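Side-chain contacts in hypothetical protein AF1796 (Archaeoglobus fulgidus, PDB 1VIM), which is of unknown function but belongs to the PHI branch of the SIS family and so may bind a sugar phosphate-like ligand and act as an isomerase: residues 34-37 / 38-41; 100-103 / 104-107; 146-149 / 150-153. One frame throughout, in Å; residues are numbered along the deposited sequence. Where two conformers were deposited one is given.

Contact 1: 34-37 / 38-41; sequences LETV and GEMI
V37 and I41, one helical turn apart, lie side by side and point the same way, a simple example of how residues four apart build a common apolar face. The touch is made by methyl groups: CG1 of V37 meets CD1 of I41 at 4.0 Å. The valine branch gets there by standing anti to its own backbone nitrogen (chi1 169°), while the extended isoleucine chain runs with CG1 anti to the carbonyl carbon and passes over the carbonyl oxygen of V37, CG1 of I41 lying 3.5 Å from V37 O. That oxygen also takes the amide hydrogen of I41, with N and O 3.0 Å apart and an almost straight N-H...O angle of 171°. The same i to i+4 bonding joins G38 to L34, E39 to E35 and M40 to T36, the last of these the shortest at 2.9 Å from M40 N to T36 O.

The extended chain of E39, an exposed residue that also touches V136, runs back alongside the preceding turn, its CG 3.5 Å from E35 O. M40 leads its extended side chain away from the preceding turn.

The buried face of helix 34-46 thus has V37, M40 and I41 against L173 of helix 160-181, M40 also against V120 and V122 of strand 118-123, and V37 against M138 of strand 136-139. T36 lies at the margin of this face, on V136 and M138 of the same strand, while L14 of a second subunit packs on V37.

Contact 2: 100-103 / 104-107; sequences GETT and SVVN
V106 N gives the carbonyl oxygen of T102 a hydrogen bond, 2.9 Å from V106 N to T102 O and nearly straight at 170°, the way a chain commonly enters a helix. The CG2 methyl of V106 packs beside the same acceptor, 3.4 Å from T102 O. That methyl, set anti to the carbonyl carbon of V106, also comes to 3.5 Å from the carbonyl oxygen of G100, so one methyl lies against two loop carbonyl oxygens. One residue on, N107 N bonds to T103 O at 2.9 Å.

The side chains add two further meetings. T102 and V105 cross at a slant, methyl against methyl, with CG2 of T102 3.8 Å from CG2 of V105; with that methyl anti to the backbone nitrogen, OG1 of T102 (chi1 -59°) is left beside the nitrogen, where it bonds to S97 OG and to E197 OE2 of a second subunit. T103 and N107 instead run side by side in the same direction. The CG2 methyl of T103 stands 3.7 Å from ND2 of N107, and the amide carbon CG of N107 sits 3.3 Å from T103 O, the same oxygen that accepts the N107 amide hydrogen.

T102 occupies the N-cap position, yet its side chain makes no capping bond. G100 has a positive phi (69°), a conformation that favours glycine, and E101 leads away from the helical segment, its OE1 bonding S129 OG. This is the strand-loop-helix passage from strand 92-96 to helix 103-115 in a Rossmann-like SIS domain. In SIS proteins such serine- and threonine-rich loops commonly bind the phosphate of a phosphosugar; a similar role is possible here, although in this crystal E196, E197 and G198 of a second subunit meet the helix start.

Contact 3: 146-149 / 150-153; sequences QERD and EILS
Extended backbone at E147 and R148 turns at D149 into helix 149-155, with R148 at the N-cap position. R148 O accepts a nearly straight bond from L152 N, 3.1 Å between N and O, and a weak one from I151 N. D149 O takes a firm bond from the backbone of S153, 2.8 Å from S153 N. In the conformer given, and so less certainly, OG of S153 bonds the same oxygen from above the carbonyl plane, and has a weak bond to E185 of a second subunit. This is the first turn of a short helix that follows the loop after strand 136-139 in the SIS domain. Across the start of the helix, R148 and E150 cross at a slant with their flat groups 37° apart. Their salt bridge is long, 3.9 Å from R148 NE to E150 OE2, and rests on charge alone because the oxygen lies well out of the guanidinium plane. The aliphatic part of R148 meets I151, CB of R148 lying 4.0 Å from CD1 of I151. E147 crosses L152, its OE1 3.5 Å from the L152 CD2 methyl, while that carboxylate is held by H24 through OE2 and by M144 N through OE1.

Along the chain the three contacts follow in series, each a single stretch in which a carbonyl oxygen is met by an amide four residues later. Contact 1 lies within helix 34-46, whereas contacts 2 and 3 each span the entry from a loop into a helix, 103-115 and 149-155. Their centres are well separated: 23 Å between contacts 1 and 2, 23 Å between 2 and 3, and 29 Å between 1 and 3, with no atoms touching. The loops of contacts 2 and 3 follow strands 92-96 and 136-139 of one parallel sheet, and contact 1 packs against that sheet. Contact 3 reaches a second subunit by a single weak bond at most, whereas contacts 1 and 2 lie at subunit interfaces of the four-chain assembly.

Contact 1: 34-37 / 38-41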
# COMPACT_ATOMS: atom_id res chain seq x y z
N LEU A 34 15.47 -24.67 17.52
CA LEU A 34 14.23 -24.66 18.29
C LEU A 34 14.32 -23.74 19.51
O LEU A 34 13.32 -23.18 19.94
CB LEU A 34 13.84 -26.08 18.72
CG LEU A 34 13.58 -27.03 17.54
CD1 LEU A 34 13.40 -28.48 18.00
CD2 LEU A 34 12.35 -26.56 16.78
N GLU A 35 15.53 -23.59 20.05
CA GLU A 35 15.78 -22.69 21.18
C GLU A 35 15.49 -21.26 20.73
O GLU A 35 14.82 -20.48 21.42
CB GLU A 35 17.25 -22.80 21.64
CG GLU A 35 17.59 -24.07 22.40
CD GLU A 35 19.08 -24.21 22.69
OE1 GLU A 35 19.65 -23.31 23.36
OE2 GLU A 35 19.69 -25.21 22.26
N THR A 36 15.98 -20.92 19.54
CA THR A 36 15.76 -19.60 19.00
C THR A 36 14.27 -19.34 18.68
O THR A 36 13.77 -18.26 18.93
CB THR A 36 16.64 -19.38 17.77
OG1 THR A 36 18.01 -19.65 18.14
CG2 THR A 36 16.67 -17.94 17.42
N VAL A 37 13.58 -20.35 18.17
CA VAL A 37 12.15 -20.23 17.98
C VAL A 37 11.48 -19.86 19.31
O VAL A 37 10.67 -18.95 19.36
CB VAL A 37 11.55 -21.53 17.43
CG1 VAL A 37 10.02 -21.49 17.48
CG2 VAL A 37 12.07 -21.79 16.00
N GLY A 38 11.83 -20.56 20.39
CA GLY A 38 11.27 -20.23 21.69
C GLY A 38 11.54 -18.80 22.13
O GLY A 38 10.64 -18.14 22.70
N GLU A 39 12.76 -18.32 21.90
CA GLU A 39 13.15 -16.94 22.27
C GLU A 39 12.34 -15.92 21.46
O GLU A 39 11.90 -14.89 21.99
CB GLU A 39 14.65 -16.70 22.05
CG GLU A 39 15.54 -17.47 23.00
CD GLU A 39 16.98 -17.54 22.53
OE1 GLU A 39 17.32 -16.90 21.50
OE2 GLU A 39 17.78 -18.25 23.19
N MET A 40 12.15 -16.21 20.18
CA MET A 40 11.32 -15.34 19.33
C MET A 40 9.88 -15.28 19.82
O MET A 40 9.30 -14.20 19.94
CB MET A 40 11.39 -15.80 17.86
CG MET A 40 10.49 -14.99 16.93
SD MET A 40 10.83 -15.41 15.21
CE MET A 40 9.73 -14.24 14.36
N ILE A 41 9.29 -16.45 20.12
CA ILE A 41 7.94 -16.48 20.67
C ILE A 41 7.85 -15.69 21.98
O ILE A 41 6.93 -14.91 22.19
CB ILE A 41 7.45 -17.93 20.89
CG1 ILE A 41 7.24 -18.57 19.52
CG2 ILE A 41 6.13 -17.97 21.69
CD1 ILE A 41 6.97 -20.07 19.58

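Contact 2: 100-103 / 104-107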
# COMPACT_ATOMS: atom_id res chain seq x y z
N GLY A 100 20.30 -9.65 5.43
CA GLY A 100 20.52 -8.86 6.63
C GLY A 100 21.23 -7.53 6.35
O GLY A 100 21.69 -6.87 7.29
N GLU A 101 21.24 -7.11 5.07
CA GLU A 101 21.92 -5.86 4.67
C GLU A 101 20.97 -4.88 4.01
O GLU A 101 21.37 -3.76 3.68
CB GLU A 101 23.10 -6.13 3.72
CG GLU A 101 24.10 -7.12 4.28
CD GLU A 101 24.78 -6.63 5.56
OE1 GLU A 101 24.85 -5.41 5.83
OE2 GLU A 101 25.25 -7.50 6.33
N THR A 102 19.71 -5.28 3.84
CA THR A 102 18.71 -4.47 3.15
C THR A 102 18.70 -3.08 3.77
O THR A 102 18.41 -2.93 4.96
CB THR A 102 17.34 -5.13 3.37
OG1 THR A 102 17.37 -6.47 2.85
CG2 THR A 102 16.29 -4.43 2.58
N THR A 103 19.02 -2.06 2.97
CA THR A 103 19.37 -0.76 3.54
C THR A 103 18.24 -0.15 4.36
O THR A 103 18.45 0.28 5.51
CB THR A 103 19.77 0.20 2.41
OG1 THR A 103 20.80 -0.43 1.64
CG2 THR A 103 20.39 1.47 2.99
N SER A 104 17.03 -0.16 3.81
CA SER A 104 15.93 0.47 4.53
C SER A 104 15.63 -0.24 5.85
O SER A 104 15.36 0.40 6.86
CB SER A 104 14.71 0.54 3.63
OG SER A 104 14.33 -0.76 3.27
N VAL A 105 15.73 -1.57 5.83
CA VAL A 105 15.42 -2.38 7.01
C VAL A 105 16.50 -2.19 8.08
O VAL A 105 16.19 -2.02 9.26
CB VAL A 105 15.24 -3.85 6.60
CG1 VAL A 105 15.10 -4.77 7.82
CG2 VAL A 105 14.05 -3.99 5.67
N VAL A 106 17.76 -2.16 7.66
CA VAL A 106 18.84 -1.88 8.61
C VAL A 106 18.71 -0.49 9.23
O VAL A 106 18.82 -0.33 10.46
CB VAL A 106 20.20 -2.07 7.91
CG1 VAL A 106 21.36 -1.51 8.74
CG2 VAL A 106 20.44 -3.57 7.62
N ASN A 107 18.43 0.52 8.40
CA ASN A 107 18.34 1.89 8.92
C ASN A 107 17.18 2.04 9.91
O ASN A 107 17.34 2.66 10.98
CB ASN A 107 18.22 2.89 7.77
CG ASN A 107 19.49 3.02 6.96
OD1 ASN A 107 20.56 2.56 7.38
ND2 ASN A 107 19.38 3.66 5.79

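Contact 3: 146-149 / 150-153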
# COMPACT_ATOMS: atom_id res chain seq x y z
N GLN A 146 25.70 -26.84 0.88
CA GLN A 146 26.14 -27.65 -0.24
C GLN A 146 25.78 -27.04 -1.61
O GLN A 146 26.18 -27.59 -2.64
CB GLN A 146 25.56 -29.08 -0.14
CG GLN A 146 24.02 -29.19 -0.37
CD GLN A 146 23.44 -30.62 -0.20
OE1 GLN A 146 22.41 -30.95 -0.79
NE2 GLN A 146 24.09 -31.44 0.61
N GLU A 147 25.03 -25.94 -1.63
CA GLU A 147 24.62 -25.33 -2.90
C GLU A 147 25.53 -24.21 -3.39
O GLU A 147 26.00 -23.41 -2.60
CB GLU A 147 23.22 -24.74 -2.77
CG GLU A 147 22.11 -25.78 -2.73
CD GLU A 147 20.76 -25.16 -2.45
OE1 GLU A 147 20.69 -24.17 -1.69
OE2 GLU A 147 19.76 -25.65 -3.02
N ARG A 148 25.74 -24.14 -4.70
CA ARG A 148 26.38 -22.98 -5.35
C ARG A 148 25.32 -21.92 -5.63
O ARG A 148 24.24 -22.23 -6.17
CB ARG A 148 27.04 -23.40 -6.66
CG ARG A 148 28.32 -24.22 -6.48
CD ARG A 148 29.10 -24.41 -7.79
NE ARG A 148 29.71 -23.16 -8.29
CZ ARG A 148 30.87 -22.66 -7.86
NH1 ARG A 148 31.57 -23.28 -6.93
NH2 ARG A 148 31.33 -21.52 -8.39
N ASP A 149 25.63 -20.68 -5.29
CA ASP A 149 24.66 -19.62 -5.46
C ASP A 149 24.24 -19.41 -6.90
O ASP A 149 23.06 -19.20 -7.17
CB ASP A 149 25.18 -18.32 -4.85
CG ASP A 149 24.12 -17.26 -4.81
OD1 ASP A 149 24.12 -16.41 -5.71
OD2 ASP A 149 23.23 -17.25 -3.95
N GLU A 150 25.19 -19.50 -7.83
CA GLU A 150 24.91 -19.28 -9.24
C GLU A 150 23.90 -20.29 -9.79
O GLU A 150 23.07 -19.96 -10.64
CB GLU A 150 26.22 -19.30 -10.05
CG GLU A 150 27.35 -20.13 -9.43
CD GLU A 150 28.10 -19.41 -8.33
OE1 GLU A 150 28.78 -18.39 -8.62
OE2 GLU A 150 28.01 -19.83 -7.16
N ILE A 151 24.00 -21.54 -9.34
CA ILE A 151 23.10 -22.57 -9.84
C ILE A 151 21.72 -22.37 -9.21
O ILE A 151 20.71 -22.44 -9.91
CB ILE A 151 23.69 -23.96 -9.52
CG1 ILE A 151 25.01 -24.11 -10.27
CG2 ILE A 151 22.70 -25.05 -9.86
CD1 ILE A 151 25.76 -25.40 -9.93
N LEU A 152 21.69 -22.14 -7.90
CA LEU A 152 20.42 -21.90 -7.22
C LEU A 152 19.70 -20.68 -7.80
O LEU A 152 18.49 -20.74 -8.01
CB LEU A 152 20.62 -21.74 -5.71
CG LEU A 152 19.37 -21.44 -4.87
CD1 LEU A 152 18.26 -22.52 -5.03
CD2 LEU A 152 19.73 -21.22 -3.40
N SER A 153 20.43 -19.60 -8.09
CA SER A 153 19.80 -18.36 -8.49
C SER A 153 19.19 -18.42 -9.88
O SER A 153 18.32 -17.60 -10.25
CB SER A 153 20.82 -17.23 -8.45
OG SER A 153 21.24 -17.01 -7.10